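Local coordinates for ssDNA binding protein (PDB 4PSN) that binds single-stranded DNA, probably enclosing the strand in tunnels that run between the subunits of its tetrameric assembly, at residues Pro5-Gly10 / Asp19-Val24; Val70-Asp75 / Leu90-Trp95; Asp136-Ile141 / Ala150-Pro155; Thr154-Glu159 / Arg176-Val181; Thr170-Lys175 / Ser199-Val204. All coordinates share one frame; numbering follows the deposited sequence.

Contact 1: residues Pro5-Gly10 / Asp19-Val24; sequences PTLRTG and DKVRRV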
# COMPACT_ATOMS: atom_id res chain seq x y z
N PRO C 5 -16.32 -12.32 -4.22
CA PRO C 5 -15.13 -11.45 -4.13
C PRO C 5 -15.39 -10.15 -4.88
O PRO C 5 -16.21 -10.12 -5.81
CB PRO C 5 -14.04 -12.27 -4.82
CG PRO C 5 -14.76 -13.28 -5.65
CD PRO C 5 -16.04 -13.57 -4.94
N THR C 6 -14.70 -9.09 -4.47
CA THR C 6 -14.83 -7.78 -5.08
C THR C 6 -13.48 -7.26 -5.54
O THR C 6 -12.51 -7.25 -4.79
CB THR C 6 -15.43 -6.76 -4.09
OG1 THR C 6 -16.71 -7.23 -3.67
CG2 THR C 6 -15.60 -5.39 -4.75
N LEU C 7 -13.41 -6.86 -6.80
CA LEU C 7 -12.23 -6.18 -7.30
C LEU C 7 -12.35 -4.71 -6.85
O LEU C 7 -13.35 -4.06 -7.14
CB LEU C 7 -12.17 -6.29 -8.82
CG LEU C 7 -10.88 -5.92 -9.53
CD1 LEU C 7 -10.93 -6.35 -11.00
CD2 LEU C 7 -10.63 -4.42 -9.41
N ARG C 8 -11.33 -4.21 -6.16
CA ARG C 8 -11.32 -2.83 -5.64
C ARG C 8 -10.00 -2.15 -6.00
O ARG C 8 -8.94 -2.70 -5.74
CB ARG C 8 -11.46 -2.82 -4.11
CG ARG C 8 -12.71 -3.50 -3.56
CD ARG C 8 -12.79 -3.43 -2.01
NE ARG C 8 -13.94 -4.18 -1.50
CZ ARG C 8 -15.14 -3.65 -1.27
NH1 ARG C 8 -16.14 -4.42 -0.84
NH2 ARG C 8 -15.35 -2.36 -1.47
N THR C 9 -10.06 -0.95 -6.56
CA THR C 9 -8.83 -0.29 -6.98
C THR C 9 -8.21 0.58 -5.89
O THR C 9 -7.04 0.93 -5.96
CB THR C 9 -9.09 0.65 -8.19
OG1 THR C 9 -10.06 1.63 -7.82
CG2 THR C 9 -9.60 -0.14 -9.40
N GLY C 10 -9.01 0.96 -4.89
CA GLY C 10 -8.62 2.05 -4.02
C GLY C 10 -8.56 3.35 -4.82
O GLY C 10 -8.97 3.39 -5.98
N ASP C 19 -4.00 -0.24 -15.21
CA ASP C 19 -2.97 -1.07 -14.61
C ASP C 19 -3.28 -1.41 -13.16
O ASP C 19 -2.89 -2.47 -12.69
CB ASP C 19 -1.59 -0.42 -14.77
CG ASP C 19 -1.05 -0.55 -16.20
OD1 ASP C 19 -1.67 -1.29 -17.00
OD2 ASP C 19 -0.02 0.08 -16.51
N LYS C 20 -4.00 -0.54 -12.45
CA LYS C 20 -4.42 -0.87 -11.09
C LYS C 20 -5.41 -2.02 -11.14
O LYS C 20 -5.31 -2.99 -10.39
CB LYS C 20 -5.05 0.36 -10.41
CG LYS C 20 -5.33 0.18 -8.92
CD LYS C 20 -4.10 -0.32 -8.18
CE LYS C 20 -4.06 0.09 -6.72
NZ LYS C 20 -3.33 1.39 -6.55
N VAL C 21 -6.37 -1.91 -12.05
CA VAL C 21 -7.36 -2.95 -12.25
C VAL C 21 -6.69 -4.29 -12.56
O VAL C 21 -7.00 -5.30 -11.95
CB VAL C 21 -8.36 -2.57 -13.37
CG1 VAL C 21 -9.13 -3.79 -13.84
CG2 VAL C 21 -9.32 -1.49 -12.86
N ARG C 22 -5.76 -4.28 -13.51
CA ARG C 22 -5.06 -5.50 -13.91
C ARG C 22 -4.24 -6.06 -12.75
O ARG C 22 -4.27 -7.25 -12.48
CB ARG C 22 -4.14 -5.20 -15.10
CG ARG C 22 -3.42 -6.42 -15.71
CD ARG C 22 -2.53 -6.01 -16.89
NE ARG C 22 -2.34 -7.11 -17.84
CZ ARG C 22 -1.34 -7.97 -17.77
NH1 ARG C 22 -0.44 -7.86 -16.79
NH2 ARG C 22 -1.23 -8.95 -18.65
N ARG C 23 -3.51 -5.21 -12.05
CA ARG C 23 -2.66 -5.70 -10.97
C ARG C 23 -3.43 -6.30 -9.80
O ARG C 23 -3.04 -7.33 -9.25
CB ARG C 23 -1.70 -4.61 -10.50
CG ARG C 23 -0.60 -4.35 -11.51
CD ARG C 23 0.27 -3.17 -11.13
NE ARG C 23 1.23 -2.85 -12.19
CZ ARG C 23 1.91 -1.71 -12.26
NH1 ARG C 23 1.74 -0.78 -11.33
NH2 ARG C 23 2.76 -1.51 -13.25
N VAL C 24 -4.53 -5.65 -9.42
CA VAL C 24 -5.37 -6.15 -8.35
C VAL C 24 -6.02 -7.49 -8.72
O VAL C 24 -6.11 -8.41 -7.90
CB VAL C 24 -6.45 -5.11 -7.95
CG1 VAL C 24 -7.46 -5.71 -6.98
CG2 VAL C 24 -5.79 -3.85 -7.36
O HOH W 1 -5.20 2.73 -4.79
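L7 and V24 meet methyl to methyl, CD2 of L7 lying 4.2 Å from CG1 of V24, their branches slanting across each other between strand 6-8 and helix 19-24. L7 holds its CG anti to the backbone N (chi1 -167°), a setting that sends the isobutyl group from the strand toward the helix, where its other methyl, CD1, lies 4.2 Å from CG1 of V21. Both methyls of V24 rest against the carbonyl oxygen of R8, CG1 at 3.6 Å. One turn earlier in the helix, V21 meets the methyl of T9, CG2 to CG2 at 3.7 Å. The T9 hydroxyl, OG1, donates to G10 O at 2.8 Å and accepts from I72 N of the adjoining strand, so threonine suits a place with an apolar side and a polar side. The bent chain of K20 lays its methylenes along T9, and a water that donates to T9 O accepts from K20 NZ, bridging strand and helix where no direct hydrogen bond joins them. R8 points away from the helix, and its guanidinium forms a salt bridge with D31 of the second subunit. The branched aliphatic side chains of L7, V21 and V24 fill the seam, the segment axes approaching to 8.5 Å. L50 of helix 40-61 touches both L7 and V21: helices 17-28 and 40-61 pack together on one face of the antiparallel sheet, the helix-on-sheet packing of a two-layer alpha/beta arrangement.

Contact 2: residues Val70-Asp75 / Leu90-Trp95; sequences VRIQID and LRVELW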
# COMPACT_ATOMS: atom_id res chain seq x y z
N VAL C 70 -10.06 8.48 -9.30
CA VAL C 70 -11.22 7.60 -9.34
C VAL C 70 -11.04 6.47 -8.35
O VAL C 70 -9.94 6.22 -7.87
CB VAL C 70 -11.41 6.98 -10.73
CG1 VAL C 70 -11.83 8.04 -11.75
CG2 VAL C 70 -10.12 6.27 -11.16
N ARG C 71 -12.12 5.76 -8.06
CA ARG C 71 -12.05 4.57 -7.24
C ARG C 71 -13.14 3.67 -7.78
O ARG C 71 -14.27 4.12 -7.97
CB ARG C 71 -12.30 4.89 -5.76
CG ARG C 71 -12.24 3.66 -4.83
CD ARG C 71 -11.95 4.07 -3.38
NE ARG C 71 -13.07 4.80 -2.79
CZ ARG C 71 -13.05 5.38 -1.59
NH1 ARG C 71 -14.13 6.02 -1.16
NH2 ARG C 71 -11.97 5.31 -0.82
N ILE C 72 -12.81 2.42 -8.04
CA ILE C 72 -13.72 1.52 -8.75
C ILE C 72 -13.81 0.21 -8.03
O ILE C 72 -12.83 -0.27 -7.47
CB ILE C 72 -13.19 1.24 -10.20
CG1 ILE C 72 -13.02 2.56 -10.95
CG2 ILE C 72 -14.12 0.31 -10.95
CD1 ILE C 72 -12.33 2.43 -12.27
N GLN C 73 -15.00 -0.37 -8.03
CA GLN C 73 -15.16 -1.68 -7.46
C GLN C 73 -16.25 -2.40 -8.23
O GLN C 73 -17.20 -1.77 -8.72
CB GLN C 73 -15.48 -1.61 -5.96
CG GLN C 73 -16.83 -1.05 -5.60
CD GLN C 73 -17.19 -1.33 -4.15
OE1 GLN C 73 -16.53 -0.81 -3.24
NE2 GLN C 73 -18.21 -2.17 -3.92
N ILE C 74 -16.08 -3.70 -8.40
CA ILE C 74 -17.09 -4.51 -9.06
C ILE C 74 -16.92 -5.94 -8.58
O ILE C 74 -15.80 -6.40 -8.39
CB ILE C 74 -16.93 -4.43 -10.58
CG1 ILE C 74 -18.04 -5.21 -11.30
CG2 ILE C 74 -15.54 -4.92 -11.01
CD1 ILE C 74 -17.94 -5.05 -12.84
N ASP C 75 -18.03 -6.63 -8.34
CA ASP C 75 -17.96 -8.01 -7.88
C ASP C 75 -17.72 -8.94 -9.06
O ASP C 75 -18.03 -8.60 -10.21
CB ASP C 75 -19.26 -8.43 -7.17
CG ASP C 75 -19.49 -7.68 -5.84
OD1 ASP C 75 -18.59 -6.96 -5.36
OD2 ASP C 75 -20.60 -7.83 -5.28
N LEU C 90 -21.21 -2.72 -10.11
CA LEU C 90 -20.17 -1.76 -10.46
C LEU C 90 -20.42 -0.45 -9.72
O LEU C 90 -21.52 0.09 -9.74
CB LEU C 90 -20.16 -1.52 -11.98
CG LEU C 90 -19.22 -0.40 -12.41
CD1 LEU C 90 -17.77 -0.75 -12.10
CD2 LEU C 90 -19.40 -0.09 -13.90
N ARG C 91 -19.38 0.05 -9.06
CA ARG C 91 -19.49 1.33 -8.38
C ARG C 91 -18.28 2.16 -8.74
O ARG C 91 -17.15 1.67 -8.67
CB ARG C 91 -19.56 1.13 -6.87
CG ARG C 91 -19.55 2.43 -6.09
CD ARG C 91 -19.19 2.21 -4.62
NE ARG C 91 -20.19 1.42 -3.91
CZ ARG C 91 -20.05 0.99 -2.66
NH1 ARG C 91 -18.94 1.26 -1.97
NH2 ARG C 91 -21.02 0.28 -2.09
N VAL C 92 -18.51 3.40 -9.15
CA VAL C 92 -17.40 4.27 -9.52
C VAL C 92 -17.54 5.57 -8.75
O VAL C 92 -18.64 6.10 -8.61
CB VAL C 92 -17.37 4.53 -11.05
CG1 VAL C 92 -16.36 5.63 -11.37
CG2 VAL C 92 -17.02 3.25 -11.82
N GLU C 93 -16.43 6.04 -8.20
CA GLU C 93 -16.39 7.35 -7.57
C GLU C 93 -15.42 8.21 -8.35
O GLU C 93 -14.44 7.71 -8.90
CB GLU C 93 -15.96 7.23 -6.11
CG GLU C 93 -16.99 6.53 -5.22
CD GLU C 93 -16.37 5.98 -3.94
OE1 GLU C 93 -15.80 4.86 -3.99
OE2 GLU C 93 -16.43 6.67 -2.90
N LEU C 94 -15.69 9.50 -8.40
CA LEU C 94 -14.84 10.42 -9.12
C LEU C 94 -14.65 11.69 -8.31
O LEU C 94 -15.59 12.19 -7.67
CB LEU C 94 -15.46 10.75 -10.49
CG LEU C 94 -14.82 11.86 -11.32
CD1 LEU C 94 -13.45 11.45 -11.81
CD2 LEU C 94 -15.75 12.24 -12.50
N TRP C 95 -13.42 12.19 -8.34
CA TRP C 95 -13.08 13.44 -7.68
C TRP C 95 -12.38 14.29 -8.73
O TRP C 95 -11.41 13.85 -9.37
CB TRP C 95 -12.12 13.17 -6.51
CG TRP C 95 -12.66 12.40 -5.33
CD1 TRP C 95 -13.10 12.92 -4.14
CD2 TRP C 95 -12.75 10.96 -5.19
NE1 TRP C 95 -13.49 11.90 -3.29
CE2 TRP C 95 -13.28 10.70 -3.91
CE3 TRP C 95 -12.45 9.88 -6.03
CZ2 TRP C 95 -13.51 9.39 -3.44
CZ3 TRP C 95 -12.67 8.59 -5.57
CH2 TRP C 95 -13.20 8.36 -4.28
O HOH W 2 -16.17 2.96 -5.77
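The beta hairpin of strands 69-78 and 83-97 carries this contact, in which R71 and E93 face each other as a hydrogen-bonded antiparallel pair. With CG anti to the backbone N (chi1 -180°) and a bend at chi3, R71 brings NE and NH1 beside E93 in a bidentate salt bridge, NE to E93 OE1 and NH1 to OE2, each 3.0 Å. The two flat groups are turned 40° apart, OE1 being met from above the carboxylate plane. W95 brings its ring edge to R71, CZ3 lying 3.7 Å from R71 CB, with CH2 over one face of the guanidinium. Next along, the Q73 amide stacks over one face of the R91 guanidinium, the planes 23° apart; D31 of the second subunit binds both groups. The sheet face bearing V70, I72, V92 and L94 is aliphatic: V70 CG1 meets L94 CD1 at 3.8 Å, and I72, L90 and V92 pack against helix 40-61. This is an amphipathic antiparallel sheet, backed by a helix on its apolar side.

Contact 3: residues Asp136-Ile141 / Ala150-Pro155; sequences DVVYRI and ALIVTP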
# COMPACT_ATOMS: atom_id res chain seq x y z
N ASP C 136 -20.77 10.62 37.28
CA ASP C 136 -19.77 11.33 36.50
C ASP C 136 -20.52 12.35 35.65
O ASP C 136 -21.68 12.13 35.30
CB ASP C 136 -19.00 10.41 35.53
CG ASP C 136 -18.52 9.12 36.18
OD1 ASP C 136 -17.41 9.11 36.75
OD2 ASP C 136 -19.24 8.11 36.09
N VAL C 137 -19.86 13.43 35.27
CA VAL C 137 -20.46 14.42 34.38
C VAL C 137 -19.84 14.32 32.98
O VAL C 137 -18.61 14.31 32.84
CB VAL C 137 -20.29 15.85 34.92
CG1 VAL C 137 -21.13 16.83 34.08
CG2 VAL C 137 -20.70 15.89 36.38
N VAL C 138 -20.68 14.26 31.96
CA VAL C 138 -20.21 14.12 30.58
C VAL C 138 -20.47 15.38 29.75
O VAL C 138 -21.58 15.92 29.77
CB VAL C 138 -20.86 12.90 29.89
CG1 VAL C 138 -20.57 12.89 28.39
CG2 VAL C 138 -20.35 11.61 30.54
N TYR C 139 -19.44 15.83 29.05
CA TYR C 139 -19.52 17.01 28.19
C TYR C 139 -19.17 16.63 26.78
O TYR C 139 -18.26 15.82 26.55
CB TYR C 139 -18.52 18.09 28.64
CG TYR C 139 -18.75 18.59 30.02
CD1 TYR C 139 -19.45 19.77 30.25
CD2 TYR C 139 -18.27 17.89 31.10
CE1 TYR C 139 -19.67 20.23 31.53
CE2 TYR C 139 -18.48 18.33 32.37
CZ TYR C 139 -19.18 19.49 32.58
OH TYR C 139 -19.38 19.92 33.87
N ARG C 140 -19.88 17.21 25.83
CA ARG C 140 -19.43 17.20 24.44
C ARG C 140 -18.36 18.27 24.24
O ARG C 140 -18.45 19.37 24.81
CB ARG C 140 -20.59 17.49 23.49
CG ARG C 140 -21.52 16.31 23.23
CD ARG C 140 -22.46 16.62 22.06
NE ARG C 140 -22.80 18.04 22.02
CZ ARG C 140 -23.87 18.58 22.61
NH1 ARG C 140 -24.71 17.81 23.29
NH2 ARG C 140 -24.09 19.90 22.53
N ILE C 141 -17.35 17.96 23.44
CA ILE C 141 -16.33 18.93 23.08
C ILE C 141 -16.56 19.37 21.63
O ILE C 141 -16.84 18.54 20.78
CB ILE C 141 -14.92 18.34 23.21
CG1 ILE C 141 -14.70 17.80 24.63
CG2 ILE C 141 -13.87 19.39 22.90
CD1 ILE C 141 -13.37 17.06 24.79
N ALA C 150 -15.52 14.27 23.45
CA ALA C 150 -16.23 14.18 24.71
C ALA C 150 -15.25 14.13 25.86
O ALA C 150 -14.10 13.70 25.70
CB ALA C 150 -17.13 12.94 24.75
N LEU C 151 -15.73 14.52 27.03
CA LEU C 151 -14.91 14.60 28.20
C LEU C 151 -15.75 14.02 29.31
O LEU C 151 -16.95 14.22 29.31
CB LEU C 151 -14.66 16.07 28.48
CG LEU C 151 -13.74 16.42 29.63
CD1 LEU C 151 -12.42 16.84 29.04
CD2 LEU C 151 -14.36 17.54 30.41
N ILE C 152 -15.14 13.31 30.24
CA ILE C 152 -15.89 12.83 31.39
C ILE C 152 -15.20 13.25 32.67
O ILE C 152 -13.99 13.13 32.82
CB ILE C 152 -16.11 11.30 31.34
CG1 ILE C 152 -16.88 10.82 32.58
CG2 ILE C 152 -14.76 10.56 31.21
CD1 ILE C 152 -17.43 9.40 32.39
N VAL C 153 -15.99 13.77 33.60
CA VAL C 153 -15.45 14.29 34.84
C VAL C 153 -16.02 13.54 36.04
O VAL C 153 -17.24 13.45 36.21
CB VAL C 153 -15.81 15.79 34.99
CG1 VAL C 153 -15.31 16.34 36.34
CG2 VAL C 153 -15.20 16.57 33.83
N THR C 154 -15.14 13.01 36.87
CA THR C 154 -15.58 12.29 38.06
C THR C 154 -15.27 13.12 39.30
O THR C 154 -14.11 13.29 39.66
CB THR C 154 -14.88 10.91 38.21
OG1 THR C 154 -15.02 10.17 36.99
CG2 THR C 154 -15.50 10.12 39.37
N PRO C 155 -16.30 13.65 39.96
CA PRO C 155 -16.05 14.47 41.15
C PRO C 155 -15.51 13.61 42.28
O PRO C 155 -16.02 12.51 42.54
CB PRO C 155 -17.44 15.03 41.49
CG PRO C 155 -18.24 14.89 40.21
CD PRO C 155 -17.71 13.65 39.56
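Strands 137-141 and 150-155 run antiparallel, and four backbone hydrogen bonds join V137 with V153 and Y139 with L151, the first pair exchanging two bonds of 2.8 Å, N to O. Beside this pair, D136 and T154 lie side by side, and the T154 hydroxyl OG1 donates to D136 OD1 at 2.6 Å on its anti lone pair. D136 OD2 binds T132 and forms a salt bridge with R176 of the fourth subunit, so both carboxylate oxygens of this buried aspartate are engaged. The two strands form a hairpin in the C-terminal antiparallel sheet, with a helix against either face. On the face toward helix 186-198, Y139 slants across its neighbours, CD2 lying 4.0 Å from L151 CD2 and CE2 4.0 Å from V153 CG2; tyrosine suits this place, its ring packing on both while OH bonds D187. The opposite face, under helix 206-218, holds V138, A150 and I152. With CG1 anti to the backbone N (chi1 179°), I152 extends toward D136, and its CD1 lies 3.7 Å from D136 CB.

Contact 4: residues Thr154-Glu159 / Arg176-Val181; sequences TPLNGE and RTRVQV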
# COMPACT_ATOMS: atom_id res chain seq x y z
N THR C 154 -15.14 13.01 36.87
CA THR C 154 -15.58 12.29 38.06
C THR C 154 -15.27 13.12 39.30
O THR C 154 -14.11 13.29 39.66
CB THR C 154 -14.88 10.91 38.21
OG1 THR C 154 -15.02 10.17 36.99
CG2 THR C 154 -15.50 10.12 39.37
N PRO C 155 -16.30 13.65 39.96
CA PRO C 155 -16.05 14.47 41.15
C PRO C 155 -15.51 13.61 42.28
O PRO C 155 -16.02 12.51 42.54
CB PRO C 155 -17.44 15.03 41.49
CG PRO C 155 -18.24 14.89 40.21
CD PRO C 155 -17.71 13.65 39.56
N LEU C 156 -14.45 14.07 42.92
CA LEU C 156 -13.96 13.37 44.09
C LEU C 156 -14.38 14.22 45.29
O LEU C 156 -15.55 14.54 45.44
CB LEU C 156 -12.44 13.22 44.02
CG LEU C 156 -11.96 12.49 42.75
CD1 LEU C 156 -10.45 12.62 42.56
CD2 LEU C 156 -12.41 11.03 42.76
N ASN C 157 -13.43 14.61 46.12
CA ASN C 157 -13.76 15.45 47.28
C ASN C 157 -12.87 16.68 47.21
O ASN C 157 -11.73 16.63 47.64
CB ASN C 157 -13.56 14.64 48.58
CG ASN C 157 -13.89 15.44 49.85
OD1 ASN C 157 -14.43 16.55 49.79
ND2 ASN C 157 -13.53 14.89 51.01
N GLY C 158 -13.38 17.76 46.62
CA GLY C 158 -12.60 18.97 46.38
C GLY C 158 -11.72 18.82 45.16
O GLY C 158 -10.92 19.70 44.81
N GLU C 159 -11.84 17.67 44.51
CA GLU C 159 -11.02 17.37 43.35
C GLU C 159 -11.86 16.64 42.32
O GLU C 159 -13.00 16.28 42.59
CB GLU C 159 -9.87 16.44 43.76
CG GLU C 159 -8.90 17.03 44.76
CD GLU C 159 -7.73 16.09 45.02
OE1 GLU C 159 -7.92 15.10 45.77
OE2 GLU C 159 -6.63 16.34 44.47
N ARG C 176 -6.32 10.12 32.24
CA ARG C 176 -6.77 10.43 33.59
C ARG C 176 -5.92 11.53 34.23
O ARG C 176 -4.70 11.42 34.34
CB ARG C 176 -6.80 9.18 34.49
CG ARG C 176 -7.37 9.50 35.87
CD ARG C 176 -7.08 8.42 36.92
NE ARG C 176 -8.03 7.31 36.83
CZ ARG C 176 -8.27 6.46 37.83
NH1 ARG C 176 -9.14 5.48 37.65
NH2 ARG C 176 -7.64 6.60 38.99
N THR C 177 -6.57 12.60 34.64
CA THR C 177 -5.87 13.74 35.19
C THR C 177 -6.63 14.20 36.42
O THR C 177 -7.84 14.39 36.37
CB THR C 177 -5.83 14.90 34.16
OG1 THR C 177 -5.19 14.45 32.97
CG2 THR C 177 -5.07 16.09 34.72
N ARG C 178 -5.92 14.36 37.53
CA ARG C 178 -6.59 14.78 38.76
C ARG C 178 -6.39 16.26 38.96
O ARG C 178 -5.28 16.76 38.88
CB ARG C 178 -6.09 13.99 39.97
CG ARG C 178 -6.75 14.42 41.28
CD ARG C 178 -6.62 13.34 42.37
NE ARG C 178 -5.25 12.86 42.49
CZ ARG C 178 -4.34 13.35 43.34
NH1 ARG C 178 -4.66 14.35 44.15
NH2 ARG C 178 -3.12 12.83 43.36
N VAL C 179 -7.49 16.98 39.23
CA VAL C 179 -7.44 18.44 39.31
C VAL C 179 -8.19 18.89 40.55
O VAL C 179 -9.09 18.19 41.03
CB VAL C 179 -8.07 19.11 38.07
CG1 VAL C 179 -7.32 18.71 36.80
CG2 VAL C 179 -9.55 18.73 37.94
N GLN C 180 -7.83 20.05 41.06
CA GLN C 180 -8.50 20.60 42.24
C GLN C 180 -9.67 21.47 41.81
O GLN C 180 -9.49 22.39 41.01
CB GLN C 180 -7.53 21.43 43.08
CG GLN C 180 -8.07 21.75 44.48
CD GLN C 180 -7.09 22.54 45.33
OE1 GLN C 180 -6.08 23.04 44.83
NE2 GLN C 180 -7.39 22.66 46.62
N VAL C 181 -10.85 21.19 42.33
CA VAL C 181 -12.05 21.93 41.96
C VAL C 181 -13.23 21.54 42.87
O VAL C 181 -13.45 20.35 43.13
CB VAL C 181 -12.42 21.64 40.49
CG1 VAL C 181 -12.68 20.17 40.31
CG2 VAL C 181 -13.64 22.47 40.07
O HOH W 3 -15.16 18.24 42.97
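E159 crosses R178 obliquely from the first residue of its strand, and its chain can be followed outward. CB sits 3.3 Å from the V179 carbonyl oxygen, close over the neighbouring backbone, and CG is still near that oxygen at 3.9 Å. The CG lies anti to the carbonyl carbon (chi1 -63°) and the chain is extended beyond it, which carries CD past the backbone to the arginine. There OE2 receives R178 NH1 at 2.8 Å, a salt bridge with an N-H...O angle of 144°; OE1 is the farther oxygen, 3.7 Å from R178 NH1. The nitrogen comes from the syn side of the carboxylate, which stands at the edge of the guanidinium, the two planes nearly perpendicular at 84°. One nitrogen, NH1, makes the bond, and NH2 goes to D133 of the fourth subunit; a long, two-ended cation suits a place between a partner in its own chain and one across the interface. L156 crosses the arginine at about a right angle, CD1 lying 3.9 Å from R178 CD, an apolar cover for the methylenes. In the backbone, V181 N bonds G158 O at 2.9 Å, and a water donates to both E159 O and V181 O. G158 has a positive phi, easily reached without a side chain. With L156 N bonded to E159 O, residues 156-159 make the tight connection of a beta hairpin, here set against the end of strand 172-180.

Contact 5: residues Thr170-Lys175 / Ser199-Val204; sequences TPLLLK and SEAQNV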
# COMPACT_ATOMS: atom_id res chain seq x y z
N THR C 170 -7.00 17.49 15.42
CA THR C 170 -6.06 16.39 15.34
C THR C 170 -6.45 15.43 16.47
O THR C 170 -6.98 15.87 17.48
CB THR C 170 -4.60 16.88 15.50
OG1 THR C 170 -3.70 15.84 15.13
CG2 THR C 170 -4.32 17.34 16.95
N PRO C 171 -6.27 14.12 16.26
CA PRO C 171 -6.77 13.19 17.29
C PRO C 171 -5.95 13.25 18.58
O PRO C 171 -4.72 13.04 18.56
CB PRO C 171 -6.66 11.82 16.61
CG PRO C 171 -6.64 12.12 15.12
CD PRO C 171 -5.84 13.41 15.04
N LEU C 172 -6.63 13.52 19.69
CA LEU C 172 -5.99 13.73 21.00
C LEU C 172 -6.71 12.98 22.10
O LEU C 172 -7.94 12.95 22.16
CB LEU C 172 -5.98 15.21 21.38
CG LEU C 172 -5.19 16.13 20.46
CD1 LEU C 172 -5.50 17.58 20.83
CD2 LEU C 172 -3.70 15.85 20.60
N LEU C 173 -5.92 12.37 22.98
CA LEU C 173 -6.46 11.65 24.12
C LEU C 173 -5.98 12.30 25.41
O LEU C 173 -4.78 12.39 25.66
CB LEU C 173 -6.03 10.19 24.07
CG LEU C 173 -7.14 9.18 23.80
CD1 LEU C 173 -7.93 9.57 22.58
CD2 LEU C 173 -6.56 7.78 23.65
N LEU C 174 -6.91 12.76 26.22
CA LEU C 174 -6.58 13.29 27.54
C LEU C 174 -6.67 12.12 28.52
O LEU C 174 -7.75 11.60 28.78
CB LEU C 174 -7.55 14.41 27.93
CG LEU C 174 -7.37 15.03 29.31
CD1 LEU C 174 -6.10 15.87 29.35
CD2 LEU C 174 -8.59 15.87 29.68
N LYS C 175 -5.51 11.70 29.04
CA LYS C 175 -5.42 10.62 30.03
C LYS C 175 -5.94 11.08 31.39
O LYS C 175 -5.99 12.27 31.67
CB LYS C 175 -3.96 10.21 30.22
CG LYS C 175 -3.18 10.03 28.93
CD LYS C 175 -3.58 8.74 28.24
CE LYS C 175 -2.60 8.40 27.14
NZ LYS C 175 -2.54 6.93 26.93
N SER C 199 -3.95 20.79 25.61
CA SER C 199 -2.62 21.21 25.13
C SER C 199 -1.51 20.24 25.59
O SER C 199 -0.40 20.29 25.09
CB SER C 199 -2.30 22.63 25.59
OG SER C 199 -1.94 22.64 26.96
N GLU C 200 -1.82 19.39 26.56
CA GLU C 200 -0.85 18.39 27.02
C GLU C 200 -1.35 16.97 26.76
O GLU C 200 -0.79 15.99 27.26
CB GLU C 200 -0.58 18.57 28.52
CG GLU C 200 0.14 19.86 28.85
CD GLU C 200 0.53 19.95 30.31
OE1 GLU C 200 -0.37 19.84 31.19
OE2 GLU C 200 1.74 20.12 30.59
N ALA C 201 -2.43 16.86 26.00
CA ALA C 201 -3.02 15.56 25.70
C ALA C 201 -2.10 14.74 24.78
O ALA C 201 -1.21 15.28 24.13
CB ALA C 201 -4.38 15.76 25.03
N GLN C 202 -2.34 13.44 24.70
CA GLN C 202 -1.52 12.56 23.86
C GLN C 202 -2.03 12.54 22.41
O GLN C 202 -3.23 12.42 22.17
CB GLN C 202 -1.55 11.14 24.45
CG GLN C 202 -0.70 10.14 23.69
CD GLN C 202 -0.82 8.71 24.22
OE1 GLN C 202 -1.92 8.19 24.40
NE2 GLN C 202 0.32 8.08 24.48
N ASN C 203 -1.13 12.66 21.44
CA ASN C 203 -1.47 12.47 20.03
C ASN C 203 -1.64 11.00 19.70
O ASN C 203 -0.73 10.21 19.94
CB ASN C 203 -0.39 13.07 19.15
CG ASN C 203 -0.19 14.54 19.41
OD1 ASN C 203 0.63 14.93 20.24
ND2 ASN C 203 -0.95 15.37 18.71
N VAL C 204 -2.79 10.63 19.14
CA VAL C 204 -3.07 9.23 18.86
C VAL C 204 -3.60 9.07 17.44
O VAL C 204 -3.81 10.05 16.73
CB VAL C 204 -4.12 8.67 19.84
CG1 VAL C 204 -3.57 8.67 21.28
CG2 VAL C 204 -5.40 9.48 19.76
O HOH W 4 -2.74 14.10 17.01
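L172 and N203 each hold CG anti to their own carbonyl carbon (chi1 -63° and -59°), and as a non-hydrogen-bonded pair on one sheet face they lie side by side, CD2 of L172 3.4 Å from ND2 of N203. That amide nitrogen donates to a water which also donates to P171 O and contacts T170 OG1; asparagine suits this place because its amide N-H can hold the water that also bonds P171 O. V204 places CG1 anti to its carbonyl carbon (chi1 -64°), turning both methyls toward L173. In the modelled conformer of L173, one of two, CD1 appears to lie 3.8 Å from V204 CG2, the side chains crossing at about a right angle; P171 CB also touches CG2. Three backbone bonds hold the strands: L173 and Q202 exchange a reciprocal pair, N to O at 2.8 Å in each direction, and V204 N reaches P171 O at 3.1 Å. A201, with its small side chain, fits its CB 3.5 Å from L173 O. The short strand 202-203 forms one border of the six-stranded sheet within the chain, joining helix 186-198 to helix 206-218; L172 and L174 pack on F198 of the former and L173 on A209 of the latter.

In the fold
From the N terminus, contact 1 closes the turn from strand 6-13 into helix 17-28. Contact 2 follows in series, closing the hairpin 69-78/83-97; the two touch because strands 6-13 and 69-78 are sheet neighbours. Helix 100-113 then leads to the C-terminal sheet, with centres of contacts 2 and 3 about 42 Å apart. There contact 3 closes hairpin 137-143/146-155, and contact 4 begins on its last residues, T154 and P155, spanning strand 159-166 to reach strand 172-180. Contact 5 crosses contact 4, since its segments alternate with those of 154-159/176-181, and brings the chain back after helix 186-198 to add the last strand.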